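PDB 5GYY: S-locus protein 11 from Brassica rapa subsp. oleifera, which probably serves as the pollen-borne ligand of the self-incompatibility response, a small secreted defensin-like protein recognised by a receptor on the stigma. Local coordinates for residues G23-D26 against C27-F30; T45-R49 against T50-D54. All coordinates share one frame; numbering follows the deposited sequence.

In the fold
The two contacts belong to a defensin-like fold in which one helix is fastened to a three-stranded antiparallel sheet. Contact 1 comes first along the chain and forms the opening turns of helix 23-35; contact 2 follows as the hairpin turn between strands 41-45 and 50-57 with the strand ends that flank it, 50-57 being the central strand of the sheet. Their centres lie about 12 Å apart, yet they are joined covalently, since Cys27 of contact 1 and Cys53 of contact 2 form a disulfide. The Arg51 side chain packs against Asp26 and Phe30 on the helix. Both contacts also touch other proteins of the assembly, consistent with a disulfide-linked scaffold that presents its surface for recognition.

Contact 1 of 2, residues G23-D26 against C27-F30; sequences GQHD and CEAF
The amide of Cys27 gives a nearly straight hydrogen bond to the carbonyl of Gly23 (N to O 2.8 Å, 172° at the hydrogen), the first of four i-to-i+4 bonds that start the alpha-helix of this defensin-like fold. Glu28 to Gln24, Ala29 to His25 and Phe30 to Asp26 continue the series, the last with Phe30 N 2.8 Å from Asp26 O. Gly23 itself is buried at the start of the helix. Cys27 turns its sulfur back along the helix: with SG anti to its own carbonyl carbon (chi1 -79°), SG lies 3.5 Å from Gly23 O and is bonded to Cys53 of strand 50-57. Glu28 suits the neighbouring position because its extended chain is long enough to leave the helix and accept, through OE2, a hydrogen bond from the amide of Cys42. Its other oxygen, OE1, stays 3.4 Å from CD2 of His25. These two side chains run alongside each other in the same direction, with ring and carboxylate planes 46° apart; any charge attraction between them would be modest, His25 NE2 being 4.3 Å from Glu28 OE1. Asp26 and Phe30, one turn apart, both pack against the Arg51 side chain of the sheet and against the chain of another protein. Small Ala29 adds little bulk to an exposed side, where its CB rests 3.5 Å from His25 O.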
loop_
_atom_site.group_PDB
_atom_site.type_symbol
_atom_site.label_atom_id
_atom_site.label_comp_id
_atom_site.label_asym_id
_atom_site.label_seq_id
_atom_site.Cartn_x
_atom_site.Cartn_y
_atom_site.Cartn_z
ATOM N N GLY C 23 -5.584 -19.546 6.035
ATOM C CA GLY C 23 -6.576 -18.493 6.086
ATOM C C GLY C 23 -8.001 -18.978 6.274
ATOM O O GLY C 23 -8.735 -18.435 7.113
ATOM N N GLN C 24 -8.388 -20.014 5.529
ATOM C CA GLN C 24 -9.764 -20.507 5.582
ATOM C C GLN C 24 -10.165 -20.931 6.991
ATOM O O GLN C 24 -11.195 -20.499 7.514
ATOM C CB GLN C 24 -9.979 -21.656 4.600
ATOM C CG GLN C 24 -10.191 -21.174 3.174
ATOM C CD GLN C 24 -10.135 -22.296 2.160
ATOM O OE1 GLN C 24 -10.048 -23.469 2.520
ATOM N NE2 GLN C 24 -10.192 -21.940 0.884
ATOM N N HIS C 25 -9.336 -21.766 7.609
ATOM C CA HIS C 25 -9.633 -22.254 8.943
ATOM C C HIS C 25 -9.583 -21.137 9.974
ATOM O O HIS C 25 -10.360 -21.154 10.928
ATOM C CB HIS C 25 -8.713 -23.418 9.317
ATOM C CG HIS C 25 -8.990 -24.669 8.537
ATOM N ND1 HIS C 25 -8.137 -25.752 8.530
ATOM C CD2 HIS C 25 -10.032 -25.008 7.737
ATOM C CE1 HIS C 25 -8.638 -26.703 7.759
ATOM N NE2 HIS C 25 -9.787 -26.276 7.265
ATOM N N ASP C 26 -8.668 -20.178 9.786
ATOM C CA ASP C 26 -8.568 -19.031 10.678
ATOM C C ASP C 26 -9.853 -18.225 10.605
ATOM O O ASP C 26 -10.435 -17.916 11.625
ATOM C CB ASP C 26 -7.386 -18.116 10.322
ATOM C CG ASP C 26 -6.052 -18.778 10.516
ATOM O OD1 ASP C 26 -5.989 -19.773 11.277
ATOM O OD2 ASP C 26 -5.068 -18.294 9.906
ATOM N N CYS C 27 -10.293 -17.921 9.385
ATOM C CA CYS C 27 -11.543 -17.217 9.173
ATOM C C CYS C 27 -12.706 -17.930 9.854
ATOM O O CYS C 27 -13.526 -17.283 10.509
ATOM C CB CYS C 27 -11.820 -17.046 7.680
ATOM S SG CYS C 27 -10.878 -15.688 6.944
ATOM N N GLU C 28 -12.747 -19.256 9.729
ATOM C CA GLU C 28 -13.829 -20.056 10.303
ATOM C C GLU C 28 -13.826 -20.012 11.824
ATOM O O GLU C 28 -14.876 -19.899 12.460
ATOM C CB GLU C 28 -13.749 -21.510 9.817
ATOM C CG GLU C 28 -14.165 -21.703 8.364
ATOM C CD GLU C 28 -13.609 -22.991 7.757
ATOM O OE1 GLU C 28 -13.077 -23.831 8.519
ATOM O OE2 GLU C 28 -13.707 -23.157 6.520
ATOM N N ALA C 29 -12.635 -20.077 12.400
ATOM C CA ALA C 29 -12.484 -19.979 13.837
ATOM C C ALA C 29 -12.898 -18.573 14.289
ATOM O O ALA C 29 -13.563 -18.420 15.312
ATOM C CB ALA C 29 -11.016 -20.272 14.239
ATOM N N PHE C 30 -12.495 -17.569 13.503
ATOM C CA PHE C 30 -12.835 -16.164 13.714
ATOM C C PHE C 30 -14.357 -16.007 13.710
ATOM O O PHE C 30 -14.931 -15.361 14.594
ATOM C CB PHE C 30 -12.198 -15.308 12.604
ATOM C CG PHE C 30 -12.318 -13.807 12.813
ATOM C CD1 PHE C 30 -12.523 -13.265 14.072
ATOM C CD2 PHE C 30 -12.218 -12.939 11.728
ATOM C CE1 PHE C 30 -12.623 -11.874 14.256
ATOM C CE2 PHE C 30 -12.314 -11.563 11.896
ATOM C CZ PHE C 30 -12.516 -11.028 13.168
#

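Contact 2 of 2, residues T45-R49 against T50-D54; sequences TSPFR and TRYCD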
loop_
_atom_site.group_PDB
_atom_site.type_symbol
_atom_site.label_atom_id
_atom_site.label_comp_id
_atom_site.label_asym_id
_atom_site.label_seq_id
_atom_site.Cartn_x
_atom_site.Cartn_y
_atom_site.Cartn_z
ATOM N N THR C 45 -9.276 -14.027 1.407
ATOM C CA THR C 45 -8.358 -13.388 0.459
ATOM C C THR C 45 -7.705 -12.171 1.124
ATOM O O THR C 45 -8.190 -11.670 2.143
ATOM C CB THR C 45 -9.046 -12.955 -0.854
ATOM O OG1 THR C 45 -8.059 -12.641 -1.843
ATOM C CG2 THR C 45 -9.929 -11.733 -0.626
ATOM N N SER C 46 -6.631 -11.664 0.533
ATOM C CA SER C 46 -5.746 -10.802 1.305
ATOM C C SER C 46 -5.074 -9.602 0.603
ATOM O O SER C 46 -3.893 -9.331 0.846
ATOM C CB SER C 46 -4.663 -11.686 1.927
ATOM O OG SER C 46 -3.900 -10.933 2.821
ATOM N N PRO C 47 -5.795 -8.889 -0.277
ATOM C CA PRO C 47 -5.138 -7.708 -0.846
ATOM C C PRO C 47 -5.239 -6.512 0.098
ATOM O O PRO C 47 -5.909 -6.598 1.137
ATOM C CB PRO C 47 -5.983 -7.433 -2.086
ATOM C CG PRO C 47 -7.338 -7.792 -1.642
ATOM C CD PRO C 47 -7.169 -9.024 -0.780
ATOM N N PHE C 48 -4.554 -5.423 -0.247
ATOM C CA PHE C 48 -4.632 -4.171 0.511
ATOM C C PHE C 48 -4.274 -4.329 2.000
ATOM O O PHE C 48 -4.833 -3.640 2.841
ATOM C CB PHE C 48 -6.043 -3.555 0.369
ATOM C CG PHE C 48 -6.537 -3.457 -1.068
ATOM C CD1 PHE C 48 -5.668 -3.119 -2.102
ATOM C CD2 PHE C 48 -7.859 -3.754 -1.384
ATOM C CE1 PHE C 48 -6.119 -3.035 -3.411
ATOM C CE2 PHE C 48 -8.317 -3.671 -2.684
ATOM C CZ PHE C 48 -7.453 -3.313 -3.702
ATOM N N ARG C 49 -3.335 -5.219 2.314
ATOM C CA ARG C 49 -2.908 -5.487 3.703
ATOM C C ARG C 49 -4.079 -5.820 4.656
ATOM O O ARG C 49 -4.048 -5.505 5.864
ATOM C CB ARG C 49 -2.072 -4.319 4.264
ATOM C CG ARG C 49 -1.146 -4.724 5.411
ATOM C CD ARG C 49 -0.451 -3.535 6.085
ATOM N NE ARG C 49 -1.356 -2.666 6.843
ATOM C CZ ARG C 49 -2.150 -3.070 7.835
ATOM N NH1 ARG C 49 -2.162 -4.334 8.201
ATOM N NH2 ARG C 49 -2.943 -2.209 8.463
ATOM N N THR C 50 -5.091 -6.484 4.103
ATOM C CA THR C 50 -6.334 -6.784 4.814
ATOM C C THR C 50 -6.733 -8.230 4.571
ATOM O O THR C 50 -6.622 -8.709 3.465
ATOM C CB THR C 50 -7.469 -5.870 4.305
ATOM O OG1 THR C 50 -7.102 -4.506 4.541
ATOM C CG2 THR C 50 -8.803 -6.180 5.004
ATOM N N ARG C 51 -7.149 -8.927 5.616
ATOM C CA ARG C 51 -7.684 -10.267 5.468
ATOM C C ARG C 51 -9.204 -10.160 5.311
ATOM O O ARG C 51 -9.903 -9.683 6.218
ATOM C CB ARG C 51 -7.351 -11.130 6.682
ATOM C CG ARG C 51 -7.614 -12.622 6.476
ATOM C CD ARG C 51 -7.504 -13.397 7.770
ATOM N NE ARG C 51 -8.414 -12.899 8.801
ATOM C CZ ARG C 51 -8.398 -13.318 10.063
ATOM N NH1 ARG C 51 -7.498 -14.217 10.452
ATOM N NH2 ARG C 51 -9.265 -12.825 10.945
ATOM N N TYR C 52 -9.710 -10.604 4.170
ATOM C CA TYR C 52 -11.162 -10.618 3.925
ATOM C C TYR C 52 -11.697 -12.002 4.163
ATOM O O TYR C 52 -11.343 -12.937 3.443
ATOM C CB TYR C 52 -11.501 -10.170 2.497
ATOM C CG TYR C 52 -11.116 -8.731 2.207
ATOM C CD1 TYR C 52 -12.067 -7.713 2.256
ATOM C CD2 TYR C 52 -9.801 -8.390 1.887
ATOM C CE1 TYR C 52 -11.721 -6.396 1.996
ATOM C CE2 TYR C 52 -9.441 -7.081 1.616
ATOM C CZ TYR C 52 -10.405 -6.085 1.679
ATOM O OH TYR C 52 -10.048 -4.784 1.417
ATOM N N CYS C 53 -12.499 -12.159 5.208
ATOM C CA CYS C 53 -13.216 -13.425 5.385
ATOM C C CYS C 53 -14.614 -13.365 4.744
ATOM O O CYS C 53 -15.404 -12.464 5.037
ATOM C CB CYS C 53 -13.340 -13.796 6.859
ATOM S SG CYS C 53 -11.780 -14.009 7.689
ATOM N N ASP C 54 -14.891 -14.311 3.847
ATOM C CA ASP C 54 -16.219 -14.467 3.244
ATOM C C ASP C 54 -16.832 -15.774 3.707
ATOM O O ASP C 54 -16.452 -16.842 3.233
ATOM C CB ASP C 54 -16.131 -14.456 1.716
ATOM C CG ASP C 54 -16.108 -13.055 1.144
ATOM O OD1 ASP C 54 -16.707 -12.143 1.760
ATOM O OD2 ASP C 54 -15.469 -12.850 0.095
#
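The side chains of Tyr52 and Pro47 cross at about a right angle, Pro47 CD 3.8 Å from Tyr52 CD2, beside the CD2-CE2 side of the ring. A flat tyrosine suits this place: its edge meets the carbonyl oxygens of Thr45 and Pro47 in plane, and one face takes Thr50 CG2, 3.5 Å above it and off-centre. The phenol oxygen lies at the edge of the Phe48 ring, Tyr52 OH 3.7 Å from Phe48 CD2, and hydrogen-bonds to the backbone of another protein. Pro47 also sets its CB 4.1 Å over the centre of the Phe48 ring. Thr45 slants across the base of the tyrosine, its CG2 3.8 Å from Tyr52 CB, as its backbone forms both bonds of an antiparallel hydrogen-bonded pair with Tyr52. Beyond that pair the hairpin closes in a beta turn close to type I', with Thr50 N 3.1 Å from Pro47 O. Threonine suits its exit: OG1, beside its own backbone N (chi1 -60°), donates to Phe48 O at 3.0 Å from above the carbonyl plane. Strand 50-57 then runs between 41-45 and 9-16; Arg51 hydrogen-bonds another protein's backbone through NH1 and NH2 and packs on helix 23-35.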